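Local coordinates for protein putative oxidoreductase (Thermus thermophilus, PDB 2ISM) that is a putative oxidoreductase of the glucose/sorbosone dehydrogenase family, folded as a beta-propeller and holding a calcium ion, at residues Ala289-Val294 with Val307-Ser312; Gln162-Leu167 with Leu187-Ala192. One frame throughout, in Å; residues are numbered along the deposited sequence.

Contact 1: Ala289-Val294 with Val307-Ser312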
loop_
_atom_site.group_PDB
_atom_site.type_symbol
_atom_site.label_atom_id
_atom_site.label_comp_id
_atom_site.label_asym_id
_atom_site.label_seq_id
_atom_site.Cartn_x
_atom_site.Cartn_y
_atom_site.Cartn_z
ATOM N N ALA B 289 -9.569 -15.562 8.836
ATOM C CA ALA B 289 -8.828 -14.326 9.001
ATOM C C ALA B 289 -7.850 -14.096 7.862
ATOM O O ALA B 289 -7.495 -15.021 7.132
ATOM C CB ALA B 289 -8.070 -14.357 10.324
ATOM N N LEU B 290 -7.427 -12.846 7.721
ATOM C CA LEU B 290 -6.454 -12.470 6.707
ATOM C C LEU B 290 -5.195 -12.158 7.503
ATOM O O LEU B 290 -5.188 -11.232 8.313
ATOM C CB LEU B 290 -6.913 -11.220 5.959
ATOM C CG LEU B 290 -5.945 -10.692 4.896
ATOM C CD1 LEU B 290 -5.824 -11.703 3.755
ATOM C CD2 LEU B 290 -6.447 -9.358 4.371
ATOM N N LEU B 291 -4.142 -12.941 7.296
ATOM C CA LEU B 291 -2.903 -12.718 8.024
ATOM C C LEU B 291 -1.886 -11.947 7.199
ATOM O O LEU B 291 -1.858 -12.036 5.969
ATOM C CB LEU B 291 -2.300 -14.050 8.476
ATOM C CG LEU B 291 -3.191 -14.937 9.356
ATOM C CD1 LEU B 291 -2.419 -16.178 9.772
ATOM C CD2 LEU B 291 -3.654 -14.164 10.578
ATOM N N ARG B 292 -1.066 -11.174 7.899
ATOM C CA ARG B 292 -0.022 -10.368 7.287
ATOM C C ARG B 292 1.310 -10.955 7.739
ATOM O O ARG B 292 1.572 -11.058 8.938
ATOM C CB ARG B 292 -0.137 -8.914 7.760
ATOM C CG ARG B 292 0.962 -7.995 7.252
ATOM C CD ARG B 292 0.969 -6.647 7.976
ATOM N NE ARG B 292 -0.218 -5.845 7.688
ATOM C CZ ARG B 292 -1.203 -5.620 8.552
ATOM N NH1 ARG B 292 -1.153 -6.134 9.775
ATOM N NH2 ARG B 292 -2.244 -4.878 8.190
ATOM N N LEU B 293 2.134 -11.369 6.782
ATOM C CA LEU B 293 3.441 -11.931 7.101
ATOM C C LEU B 293 4.504 -10.874 6.823
ATOM O O LEU B 293 4.647 -10.409 5.693
ATOM C CB LEU B 293 3.720 -13.185 6.261
ATOM C CG LEU B 293 3.158 -14.528 6.738
ATOM C CD1 LEU B 293 1.649 -14.457 6.888
ATOM C CD2 LEU B 293 3.543 -15.606 5.741
ATOM N N VAL B 294 5.230 -10.482 7.864
ATOM C CA VAL B 294 6.278 -9.480 7.726
ATOM C C VAL B 294 7.570 -10.206 7.389
ATOM O O VAL B 294 8.058 -11.022 8.172
ATOM C CB VAL B 294 6.459 -8.680 9.030
ATOM C CG1 VAL B 294 7.473 -7.568 8.817
ATOM C CG2 VAL B 294 5.119 -8.108 9.476
ATOM N N VAL B 307 3.919 -12.368 12.351
ATOM C CA VAL B 307 2.639 -12.581 11.693
ATOM C C VAL B 307 1.588 -11.769 12.442
ATOM O O VAL B 307 1.511 -11.828 13.669
ATOM C CB VAL B 307 2.247 -14.075 11.722
ATOM C CG1 VAL B 307 0.915 -14.283 11.014
ATOM C CG2 VAL B 307 3.337 -14.905 11.059
ATOM N N GLU B 308 0.789 -11.005 11.704
ATOM C CA GLU B 308 -0.252 -10.180 12.307
ATOM C C GLU B 308 -1.591 -10.411 11.622
ATOM O O GLU B 308 -1.641 -10.785 10.455
ATOM C CB GLU B 308 0.115 -8.698 12.189
ATOM C CG GLU B 308 1.549 -8.371 12.601
ATOM C CD GLU B 308 1.888 -6.897 12.446
ATOM O OE1 GLU B 308 1.514 -6.303 11.414
ATOM O OE2 GLU B 308 2.541 -6.334 13.350
ATOM N N THR B 309 -2.679 -10.188 12.351
ATOM C CA THR B 309 -4.009 -10.346 11.779
ATOM C C THR B 309 -4.400 -9.021 11.139
ATOM O O THR B 309 -4.432 -7.989 11.807
ATOM C CB THR B 309 -5.046 -10.713 12.852
ATOM O OG1 THR B 309 -4.748 -12.012 13.374
ATOM C CG2 THR B 309 -6.451 -10.715 12.260
ATOM N N ALA B 310 -4.687 -9.052 9.841
ATOM C CA ALA B 310 -5.062 -7.846 9.110
ATOM C C ALA B 310 -6.572 -7.705 8.954
ATOM O O ALA B 310 -7.083 -6.607 8.733
ATOM C CB ALA B 310 -4.395 -7.839 7.738
ATOM N N LEU B 311 -7.287 -8.820 9.057
ATOM C CA LEU B 311 -8.740 -8.796 8.935
ATOM C C LEU B 311 -9.362 -9.991 9.650
ATOM O O LEU B 311 -8.837 -11.099 9.592
ATOM C CB LEU B 311 -9.158 -8.818 7.461
ATOM C CG LEU B 311 -10.665 -8.708 7.216
ATOM C CD1 LEU B 311 -11.111 -7.300 7.569
ATOM C CD2 LEU B 311 -11.003 -9.029 5.760
ATOM N N SER B 312 -10.483 -9.758 10.322
ATOM C CA SER B 312 -11.179 -10.825 11.034
ATOM C C SER B 312 -12.616 -10.403 11.290
ATOM O O SER B 312 -12.923 -9.213 11.294
ATOM C CB SER B 312 -10.485 -11.126 12.363
ATOM O OG SER B 312 -10.505 -9.997 13.212
#
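Val-307 opens the pairing by laying CG1 4.0 Å from CD1 of Leu-291 and beside Leu-293, an apolar patch on the sheet face that Tyr-262 and Trp-264 also touch. Glu-308 and Arg-292 form a hydrogen-bonded antiparallel pair: Arg-292 N gives to Glu-308 O at 2.6 Å, and Glu-308 N returns a bond to Arg-292 O. On the other face their side chains meet in a salt bridge, Arg-292 NH1 to Glu-308 OE1 at 3.1 Å; as a hydrogen bond it is weak, bent to 134°, with guanidinium and carboxylate planes 87° apart. Thr-309 sets OG1 3.7 Å from CD2 of Leu-291. At Ala-310 and Leu-311 the strand makes a classic beta bulge, both amides giving to Leu-290 O, Ala-310 N at 2.7 Å and Leu-311 N at 3.3 Å. Within the bulge, Ala-310 CB lies over one face of the Arg-292 guanidinium, offset toward its rim; the arginine chain bends at chi3 (-67°). Leu-311 CB then packs 3.6 Å from Leu-290 CB. Arg-292 NE is hydrogen-bonded to Tyr-281 OH, and Glu-308 OE2 makes a salt bridge to Arg-306 NE, so their mutual ion pair probably does not by itself fix either group.

Contact 2: Gln162-Leu167 with Leu187-Ala192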
loop_
_atom_site.group_PDB
_atom_site.type_symbol
_atom_site.label_atom_id
_atom_site.label_comp_id
_atom_site.label_asym_id
_atom_site.label_seq_id
_atom_site.Cartn_x
_atom_site.Cartn_y
_atom_site.Cartn_z
ATOM N N GLN B 162 4.772 -36.889 -5.813
ATOM C CA GLN B 162 6.178 -37.211 -6.062
ATOM C C GLN B 162 6.408 -37.838 -7.435
ATOM O O GLN B 162 7.547 -38.036 -7.857
ATOM C CB GLN B 162 6.688 -38.174 -4.983
ATOM C CG GLN B 162 6.797 -37.573 -3.592
ATOM C CD GLN B 162 7.791 -36.431 -3.535
ATOM O OE1 GLN B 162 8.897 -36.533 -4.064
ATOM N NE2 GLN B 162 7.405 -35.340 -2.883
ATOM N N ASP B 163 5.318 -38.143 -8.128
ATOM C CA ASP B 163 5.379 -38.770 -9.442
ATOM C C ASP B 163 5.487 -37.733 -10.564
ATOM O O ASP B 163 4.516 -37.047 -10.878
ATOM C CB ASP B 163 4.125 -39.633 -9.628
ATOM C CG ASP B 163 4.153 -40.465 -10.898
ATOM O OD1 ASP B 163 5.127 -40.368 -11.677
ATOM O OD2 ASP B 163 3.181 -41.221 -11.113
ATOM N N LEU B 164 6.663 -37.618 -11.173
ATOM C CA LEU B 164 6.843 -36.657 -12.259
ATOM C C LEU B 164 5.945 -36.948 -13.457
ATOM O O LEU B 164 5.732 -36.079 -14.302
ATOM C CB LEU B 164 8.303 -36.624 -12.719
ATOM C CG LEU B 164 9.287 -35.923 -11.781
ATOM C CD1 LEU B 164 10.691 -36.009 -12.359
ATOM C CD2 LEU B 164 8.872 -34.471 -11.596
ATOM N N ALA B 165 5.420 -38.170 -13.524
ATOM C CA ALA B 165 4.547 -38.570 -14.622
ATOM C C ALA B 165 3.099 -38.141 -14.393
ATOM O O ALA B 165 2.263 -38.237 -15.299
ATOM C CB ALA B 165 4.619 -40.082 -14.821
ATOM N N SER B 166 2.802 -37.670 -13.183
ATOM C CA SER B 166 1.453 -37.222 -12.846
ATOM C C SER B 166 1.346 -35.699 -12.785
ATOM O O SER B 166 2.251 -35.031 -12.295
ATOM C CB SER B 166 1.024 -37.807 -11.497
ATOM O OG SER B 166 -0.219 -37.260 -11.084
ATOM N N LEU B 167 0.235 -35.159 -13.278
ATOM C CA LEU B 167 0.017 -33.714 -13.251
ATOM C C LEU B 167 -0.518 -33.271 -11.882
ATOM O O LEU B 167 -0.730 -32.077 -11.657
ATOM C CB LEU B 167 -0.992 -33.298 -14.332
ATOM C CG LEU B 167 -0.627 -33.453 -15.811
ATOM C CD1 LEU B 167 -1.831 -33.082 -16.671
ATOM C CD2 LEU B 167 0.565 -32.560 -16.140
ATOM N N LEU B 187 11.918 -30.676 -18.945
ATOM C CA LEU B 187 11.689 -30.739 -20.381
ATOM C C LEU B 187 12.355 -31.909 -21.104
ATOM O O LEU B 187 11.777 -32.476 -22.036
ATOM C CB LEU B 187 12.129 -29.418 -21.015
ATOM C CG LEU B 187 11.085 -28.659 -21.841
ATOM C CD1 LEU B 187 9.693 -28.833 -21.247
ATOM C CD2 LEU B 187 11.474 -27.189 -21.896
ATOM N N GLY B 188 13.554 -32.290 -20.681
ATOM C CA GLY B 188 14.231 -33.378 -21.366
ATOM C C GLY B 188 14.096 -34.781 -20.801
ATOM O O GLY B 188 14.344 -35.758 -21.510
ATOM N N ARG B 189 13.697 -34.890 -19.538
ATOM C CA ARG B 189 13.574 -36.189 -18.886
ATOM C C ARG B 189 12.434 -37.080 -19.378
ATOM O O ARG B 189 11.307 -36.628 -19.562
ATOM C CB ARG B 189 13.445 -36.001 -17.373
ATOM C CG ARG B 189 13.519 -37.305 -16.602
ATOM C CD ARG B 189 13.359 -37.101 -15.107
ATOM N NE ARG B 189 14.296 -36.117 -14.577
ATOM C CZ ARG B 189 14.549 -35.955 -13.282
ATOM N NH1 ARG B 189 13.936 -36.719 -12.388
ATOM N NH2 ARG B 189 15.404 -35.025 -12.880
ATOM N N ARG B 190 12.743 -38.358 -19.579
ATOM C CA ARG B 190 11.755 -39.335 -20.027
ATOM C C ARG B 190 10.855 -39.705 -18.850
ATOM O O ARG B 190 11.310 -39.764 -17.708
ATOM C CB ARG B 190 12.453 -40.597 -20.543
ATOM C CG ARG B 190 11.504 -41.726 -20.921
ATOM C CD ARG B 190 12.243 -43.053 -21.043
ATOM N NE ARG B 190 11.335 -44.168 -21.302
ATOM C CZ ARG B 190 11.684 -45.449 -21.237
ATOM N NH1 ARG B 190 12.926 -45.786 -20.916
ATOM N NH2 ARG B 190 10.789 -46.397 -21.489
ATOM N N GLY B 191 9.583 -39.956 -19.134
ATOM C CA GLY B 191 8.651 -40.324 -18.083
ATOM C C GLY B 191 8.142 -39.159 -17.248
ATOM O O GLY B 191 7.320 -39.348 -16.351
ATOM N N ALA B 192 8.623 -37.955 -17.531
ATOM C CA ALA B 192 8.189 -36.782 -16.779
ATOM C C ALA B 192 7.304 -35.867 -17.620
ATOM O O ALA B 192 7.555 -35.675 -18.808
ATOM C CB ALA B 192 9.404 -36.012 -16.277
#
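Leu-164 meets Ala-192 where two surface loops of one propeller sheet come together, the first linking strands 148-151 and 170-174, the second linking 170-174 and 196-199. The closely packed part is small. Leu-164 CB lies 3.8 Å from Ala-192 CB, and the carbonyl of Leu-164 receives a CA-H...O contact from Ala-192, its O 3.6 Å from Ala-192 CA. Beside this, the methyl of Ala-165 sits 3.2 Å from Gly-191 O. Each loop turns where they touch. Residues 163-166 form a type I beta turn, closed by Ser-166 N to Asp-163 O at 2.9 Å, and Asp-163 OD1 accepts from Ala-165 N at 2.9 Å in an Asx turn, the amide coming from above the carboxylate plane. Across from it, Arg-189 to Ala-192 make a type II turn, with Gly-191 at positive phi (79°).

The looser side belongs to Arg-189, an exposed residue. Its chain runs extended to CD and then bends at chi3 (-53°), which carries the guanidinium to the end of Leu-164; the two side chains cross at about a right angle, with Arg-189 NH1 3.3 Å from Leu-164 CD1. This is a meeting of a charged group with a methyl, without a polar bond between them. A backbone hydrogen bond between Leu-164 and Arg-193 ties the loops just past the second turn. With 190 Å² buried in all, the two segments meet mainly through van der Waals contact, while local hydrogen bonds shape the first turn and the guanidinium remains on the solvent side.

Overall arrangement
Contact 2 comes first along the chain, and both of its segments precede contact 1. Their centres are 37 Å apart and their nearest atoms about 22 Å, on opposite sides of the chain's centre. Each belongs to a different four-stranded antiparallel sheet of the beta-propeller: 162-167 and 187-192 lie in loops that flank strand 170-174, whereas 289-294 and 307-312 lie on strands 289-298 and 301-312, the last hairpin of their sheet, with 301-312 its outermost strand within this chain. The sheet of strands 208-209 to 262-264 lies between them in sequence. One contact thus builds a blade's edge hairpin and the other joins two surface connections, within the same beta-propeller.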